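Local coordinates for NIF3-related protein (Bacillus cereus, PDB 2GX8) that is of unknown function but belongs to the Nif3 family and binds a pair of zinc ions, with an inserted domain that is probably regulatory, at residues Leu147-Met161 against Asn262-Gln276. Residues are numbered along the deposited sequence; the frame is centred on the assembly and turned at random.
Sequences LQNTEVLAPTYAEEM and NKGETLGLGKIGYLQ
Tyr157 and Leu267 face each other in a long antiparallel beta ladder, bent at a corner where 150-152 passes into 155-161 and 262-268 into 270-275. The chain leaves the metal-binding part along the first segment and returns along the second, consistent with a two-stranded connection to the inserted domain. At a classic beta bulge, Leu267 O accepts from two successive amides: Thr156 N lies in the carbonyl plane on a lone pair, whereas Tyr157 N sits 38° above that plane. The Tyr157 side chain, with CG anti to the backbone N (chi1 -178°), runs beside Leu267, whose CD1 meets the ring edge 4.0 Å from CD2. On the far side of the corner, the Leu153 and Ile272 side chains cross at about a right angle, with Leu153 CD1 4.2 Å from Ile272 CB.

Two glycines leave room for side chains of the facing strand: Val152 CG1 rests 3.5 Å from Gly268 CA, and Met161, its chain bent at both chi2 and chi3, lays CE 3.6 Å from Gly264 CA. At one end Gln148 NE2 donates to Gln276 OE1 (2.7 Å), the two amide planes turned 54° apart. Further out, Tyr157 and Leu267 pack on Leu46, and Leu269 reaches Asp131, a zinc ligand, which places the corner beside the dimetal site. Lys327 and Gln323 both donate to Leu153 O, while strand 306-313 pairs with the other edge of 270-275. Beyond the bulge, one water bridges the strands, accepting from Glu159 N at 3.0 Å and donating to Glu265 O at 2.6 Å.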
loop_
_atom_site.group_PDB
_atom_site.type_symbol
_atom_site.label_atom_id
_atom_site.label_comp_id
_atom_site.label_asym_id
_atom_site.label_seq_id
_atom_site.Cartn_x
_atom_site.Cartn_y
_atom_site.Cartn_z
ATOM N N LEU C 147 -23.272 37.581 -6.217
ATOM C CA LEU C 147 -21.866 37.844 -5.953
ATOM C C LEU C 147 -21.183 38.486 -7.166
ATOM O O LEU C 147 -21.405 38.078 -8.321
ATOM C CB LEU C 147 -21.115 36.571 -5.560
ATOM C CG LEU C 147 -21.477 35.742 -4.333
ATOM C CD1 LEU C 147 -20.288 34.882 -4.018
ATOM C CD2 LEU C 147 -21.809 36.589 -3.109
ATOM N N GLN C 148 -20.331 39.470 -6.878
ATOM C CA GLN C 148 -19.570 40.214 -7.885
ATOM C C GLN C 148 -18.060 39.982 -7.779
ATOM O O GLN C 148 -17.557 39.550 -6.732
ATOM C CB GLN C 148 -19.883 41.675 -7.734
ATOM C CG GLN C 148 -21.331 41.923 -7.999
ATOM C CD GLN C 148 -21.837 43.114 -7.273
ATOM O OE1 GLN C 148 -21.135 44.119 -7.120
ATOM N NE2 GLN C 148 -23.075 43.020 -6.802
ATOM N N ASN C 149 -17.354 40.259 -8.875
ATOM C CA ASN C 149 -15.900 40.090 -8.940
ATOM C C ASN C 149 -15.465 38.725 -8.430
ATOM O O ASN C 149 -14.633 38.634 -7.523
ATOM C CB ASN C 149 -15.185 41.207 -8.148
ATOM C CG ASN C 149 -15.461 42.585 -8.698
ATOM O OD1 ASN C 149 -15.570 43.559 -7.944
ATOM N ND2 ASN C 149 -15.591 42.678 -10.022
ATOM N N THR C 150 -16.036 37.668 -8.997
ATOM C CA THR C 150 -15.707 36.321 -8.533
ATOM C C THR C 150 -14.391 35.777 -9.084
ATOM O O THR C 150 -13.944 36.175 -10.164
ATOM C CB THR C 150 -16.845 35.292 -8.770
ATOM O OG1 THR C 150 -17.120 35.176 -10.168
ATOM C CG2 THR C 150 -18.098 35.690 -8.028
ATOM N N GLU C 151 -13.782 34.899 -8.291
ATOM C CA GLU C 151 -12.548 34.195 -8.616
ATOM C C GLU C 151 -12.730 32.724 -8.273
ATOM O O GLU C 151 -13.572 32.393 -7.475
ATOM C CB GLU C 151 -11.431 34.653 -7.706
ATOM C CG GLU C 151 -10.925 36.023 -7.866
ATOM C CD GLU C 151 -9.719 36.231 -6.956
ATOM O OE1 GLU C 151 -9.390 35.274 -6.203
ATOM O OE2 GLU C 151 -9.108 37.327 -6.990
ATOM N N VAL C 152 -11.933 31.839 -8.848
ATOM C CA VAL C 152 -12.006 30.431 -8.495
ATOM C C VAL C 152 -11.637 30.315 -7.006
ATOM O O VAL C 152 -10.745 31.031 -6.511
ATOM C CB VAL C 152 -11.055 29.544 -9.379
ATOM C CG1 VAL C 152 -10.919 28.155 -8.811
ATOM C CG2 VAL C 152 -11.559 29.456 -10.828
ATOM N N LEU C 153 -12.339 29.455 -6.274
ATOM C CA LEU C 153 -12.048 29.332 -4.854
ATOM C C LEU C 153 -10.840 28.411 -4.628
ATOM O O LEU C 153 -9.878 28.801 -3.958
ATOM C CB LEU C 153 -13.275 28.817 -4.080
ATOM C CG LEU C 153 -13.047 28.438 -2.613
ATOM C CD1 LEU C 153 -12.797 29.710 -1.792
ATOM C CD2 LEU C 153 -14.240 27.686 -2.100
ATOM N N ALA C 154 -10.916 27.189 -5.161
ATOM C CA ALA C 154 -9.852 26.210 -5.003
ATOM C C ALA C 154 -9.458 25.738 -6.390
ATOM O O ALA C 154 -10.248 24.989 -7.022
ATOM C CB ALA C 154 -10.324 25.011 -4.171
ATOM N N PRO C 155 -8.284 26.179 -6.870
ATOM C CA PRO C 155 -7.735 25.840 -8.168
ATOM C C PRO C 155 -7.476 24.330 -8.253
ATOM O O PRO C 155 -6.789 23.762 -7.340
ATOM C CB PRO C 155 -6.402 26.602 -8.178
ATOM C CG PRO C 155 -6.606 27.716 -7.194
ATOM C CD PRO C 155 -7.390 27.081 -6.120
ATOM N N THR C 156 -7.965 23.731 -9.417
ATOM C CA THR C 156 -7.754 22.293 -9.577
ATOM C C THR C 156 -7.189 22.020 -10.946
ATOM O O THR C 156 -6.598 20.968 -11.191
ATOM C CB THR C 156 -9.059 21.458 -9.432
ATOM O OG1 THR C 156 -9.997 21.818 -10.457
ATOM C CG2 THR C 156 -9.688 21.630 -8.049
ATOM N N TYR C 157 -7.360 22.983 -11.843
ATOM C CA TYR C 157 -6.904 22.808 -13.205
ATOM C C TYR C 157 -6.427 24.114 -13.855
ATOM O O TYR C 157 -7.064 25.153 -13.720
ATOM C CB TYR C 157 -8.030 22.157 -14.032
ATOM C CG TYR C 157 -7.656 21.870 -15.464
ATOM C CD1 TYR C 157 -6.981 20.696 -15.807
ATOM C CD2 TYR C 157 -7.965 22.779 -16.481
ATOM C CE1 TYR C 157 -6.625 20.441 -17.126
ATOM C CE2 TYR C 157 -7.611 22.531 -17.803
ATOM C CZ TYR C 157 -6.949 21.363 -18.115
ATOM O OH TYR C 157 -6.595 21.125 -19.424
ATOM N N ALA C 158 -5.292 24.033 -14.544
ATOM C CA ALA C 158 -4.722 25.134 -15.339
ATOM C C ALA C 158 -4.128 24.470 -16.570
ATOM O O ALA C 158 -3.182 23.681 -16.470
ATOM C CB ALA C 158 -3.657 25.882 -14.580
ATOM N N GLU C 159 -4.704 24.777 -17.726
ATOM C CA GLU C 159 -4.296 24.179 -18.985
ATOM C C GLU C 159 -2.814 24.465 -19.262
ATOM O O GLU C 159 -2.346 25.576 -18.999
ATOM C CB GLU C 159 -5.143 24.805 -20.099
ATOM C CG GLU C 159 -5.011 24.170 -21.470
ATOM C CD GLU C 159 -6.150 23.258 -21.828
ATOM O OE1 GLU C 159 -7.296 23.751 -21.947
ATOM O OE2 GLU C 159 -5.895 22.060 -22.042
ATOM N N GLU C 160 -2.064 23.464 -19.731
ATOM C CA GLU C 160 -0.665 23.683 -20.141
ATOM C C GLU C 160 -0.708 24.479 -21.453
ATOM O O GLU C 160 -1.551 24.206 -22.322
ATOM C CB GLU C 160 0.081 22.362 -20.381
ATOM C CG GLU C 160 0.297 21.491 -19.146
ATOM C CD GLU C 160 0.925 20.126 -19.477
ATOM O OE1 GLU C 160 1.548 19.982 -20.551
ATOM O OE2 GLU C 160 0.789 19.185 -18.658
ATOM N N MET C 161 0.169 25.471 -21.580
ATOM C CA MET C 161 0.212 26.304 -22.791
ATOM C C MET C 161 1.377 25.918 -23.684
ATOM O O MET C 161 2.430 25.474 -23.209
ATOM C CB MET C 161 0.307 27.803 -22.459
ATOM C CG MET C 161 -0.852 28.425 -21.640
ATOM S SD MET C 161 -2.454 28.637 -22.445
ATOM C CE MET C 161 -3.189 27.113 -21.991
ATOM N N ASN C 262 3.901 29.337 -19.015
ATOM C CA ASN C 262 2.661 30.087 -18.938
ATOM C C ASN C 262 1.520 29.108 -18.753
ATOM O O ASN C 262 1.487 28.054 -19.410
ATOM C CB ASN C 262 2.449 30.846 -20.253
ATOM C CG ASN C 262 3.573 31.798 -20.566
ATOM O OD1 ASN C 262 4.055 31.837 -21.679
ATOM N ND2 ASN C 262 4.002 32.577 -19.566
ATOM N N LYS C 263 0.590 29.434 -17.857
ATOM C CA LYS C 263 -0.602 28.577 -17.668
ATOM C C LYS C 263 -1.846 29.269 -18.220
ATOM O O LYS C 263 -1.859 30.497 -18.372
ATOM C CB LYS C 263 -0.805 28.159 -16.202
ATOM C CG LYS C 263 0.255 27.191 -15.658
ATOM C CD LYS C 263 0.299 25.897 -16.466
ATOM C CE LYS C 263 1.638 25.180 -16.263
ATOM N NZ LYS C 263 1.844 24.113 -17.279
ATOM N N GLY C 264 -2.868 28.476 -18.555
ATOM C CA GLY C 264 -4.144 29.015 -19.052
ATOM C C GLY C 264 -4.933 29.605 -17.888
ATOM O O GLY C 264 -4.398 29.751 -16.779
ATOM N N GLU C 265 -6.198 29.954 -18.111
ATOM C CA GLU C 265 -6.964 30.489 -17.001
ATOM C C GLU C 265 -7.127 29.363 -15.973
ATOM O O GLU C 265 -7.381 28.208 -16.345
ATOM C CB GLU C 265 -8.302 31.128 -17.439
ATOM C CG GLU C 265 -9.457 30.186 -17.870
ATOM C CD GLU C 265 -10.759 30.950 -18.245
ATOM O OE1 GLU C 265 -10.653 32.067 -18.801
ATOM O OE2 GLU C 265 -11.888 30.437 -18.003
ATOM N N THR C 266 -6.877 29.681 -14.703
ATOM C CA THR C 266 -7.062 28.720 -13.623
ATOM C C THR C 266 -8.541 28.395 -13.521
ATOM O O THR C 266 -9.392 29.292 -13.590
ATOM C CB THR C 266 -6.692 29.299 -12.248
ATOM O OG1 THR C 266 -5.430 29.956 -12.314
ATOM C CG2 THR C 266 -6.606 28.194 -11.221
ATOM N N LEU C 267 -8.821 27.102 -13.383
ATOM C CA LEU C 267 -10.159 26.565 -13.178
ATOM C C LEU C 267 -10.110 25.738 -11.884
ATOM O O LEU C 267 -9.043 25.244 -11.488
ATOM C CB LEU C 267 -10.611 25.708 -14.371
ATOM C CG LEU C 267 -10.887 26.404 -15.724
ATOM C CD1 LEU C 267 -10.884 25.427 -16.865
ATOM C CD2 LEU C 267 -12.182 27.206 -15.721
ATOM N N GLY C 268 -11.256 25.618 -11.215
ATOM C CA GLY C 268 -11.326 24.887 -9.969
ATOM C C GLY C 268 -12.687 24.814 -9.319
ATOM O O GLY C 268 -13.705 25.086 -9.925
ATOM N N LEU C 269 -12.698 24.445 -8.056
ATOM C CA LEU C 269 -13.940 24.274 -7.343
ATOM C C LEU C 269 -14.362 25.528 -6.614
ATOM O O LEU C 269 -13.536 26.168 -5.996
ATOM C CB LEU C 269 -13.789 23.146 -6.330
ATOM C CG LEU C 269 -13.610 21.755 -6.919
ATOM C CD1 LEU C 269 -13.258 20.820 -5.792
ATOM C CD2 LEU C 269 -14.885 21.323 -7.663
ATOM N N GLY C 270 -15.648 25.855 -6.680
ATOM C CA GLY C 270 -16.215 27.015 -5.984
ATOM C C GLY C 270 -15.775 28.379 -6.449
ATOM O O GLY C 270 -14.750 28.505 -7.130
ATOM N N LYS C 271 -16.551 29.402 -6.060
ATOM C CA LYS C 271 -16.281 30.825 -6.377
ATOM C C LYS C 271 -16.166 31.679 -5.112
ATOM O O LYS C 271 -16.756 31.373 -4.088
ATOM C CB LYS C 271 -17.389 31.424 -7.269
ATOM C CG LYS C 271 -17.466 30.806 -8.672
ATOM C CD LYS C 271 -16.259 31.197 -9.489
ATOM C CE LYS C 271 -16.195 30.431 -10.805
ATOM N NZ LYS C 271 -15.131 30.949 -11.727
ATOM N N ILE C 272 -15.368 32.734 -5.159
ATOM C CA ILE C 272 -15.301 33.641 -4.038
ATOM C C ILE C 272 -15.467 35.021 -4.630
ATOM O O ILE C 272 -14.813 35.338 -5.614
ATOM C CB ILE C 272 -14.036 33.454 -3.132
ATOM C CG1 ILE C 272 -14.176 34.301 -1.844
ATOM C CG2 ILE C 272 -12.722 33.705 -3.882
ATOM C CD1 ILE C 272 -13.086 34.068 -0.814
ATOM N N GLY C 273 -16.390 35.803 -4.063
ATOM C CA GLY C 273 -16.728 37.121 -4.550
ATOM C C GLY C 273 -17.275 38.001 -3.435
ATOM O O GLY C 273 -17.162 37.658 -2.253
ATOM N N TYR C 274 -17.911 39.106 -3.819
ATOM C CA TYR C 274 -18.417 40.105 -2.865
ATOM C C TYR C 274 -19.896 40.425 -2.982
ATOM O O TYR C 274 -20.406 40.635 -4.081
ATOM C CB TYR C 274 -17.639 41.418 -3.049
ATOM C CG TYR C 274 -16.168 41.297 -2.736
ATOM C CD1 TYR C 274 -15.233 41.012 -3.741
ATOM C CD2 TYR C 274 -15.710 41.448 -1.422
ATOM C CE1 TYR C 274 -13.872 40.889 -3.437
ATOM C CE2 TYR C 274 -14.359 41.334 -1.105
ATOM C CZ TYR C 274 -13.445 41.050 -2.104
ATOM O OH TYR C 274 -12.105 40.948 -1.751
ATOM N N LEU C 275 -20.588 40.487 -1.846
ATOM C CA LEU C 275 -21.986 40.905 -1.866
ATOM C C LEU C 275 -22.058 42.365 -2.328
ATOM O O LEU C 275 -21.050 43.081 -2.305
ATOM C CB LEU C 275 -22.648 40.738 -0.493
ATOM C CG LEU C 275 -22.876 39.340 0.086
ATOM C CD1 LEU C 275 -23.392 39.416 1.504
ATOM C CD2 LEU C 275 -23.819 38.493 -0.774
ATOM N N GLN C 276 -23.238 42.798 -2.765
ATOM C CA GLN C 276 -23.463 44.187 -3.188
ATOM C C GLN C 276 -23.423 45.150 -1.975
ATOM O O GLN C 276 -22.965 46.302 -2.079
ATOM C CB GLN C 276 -24.805 44.288 -3.944
ATOM C CG GLN C 276 -25.245 45.707 -4.433
ATOM C CD GLN C 276 -24.458 46.229 -5.642
ATOM O OE1 GLN C 276 -23.540 45.573 -6.155
ATOM N NE2 GLN C 276 -24.833 47.416 -6.110
HETATM O O HOH W 1 -7.093 26.484 -18.214
#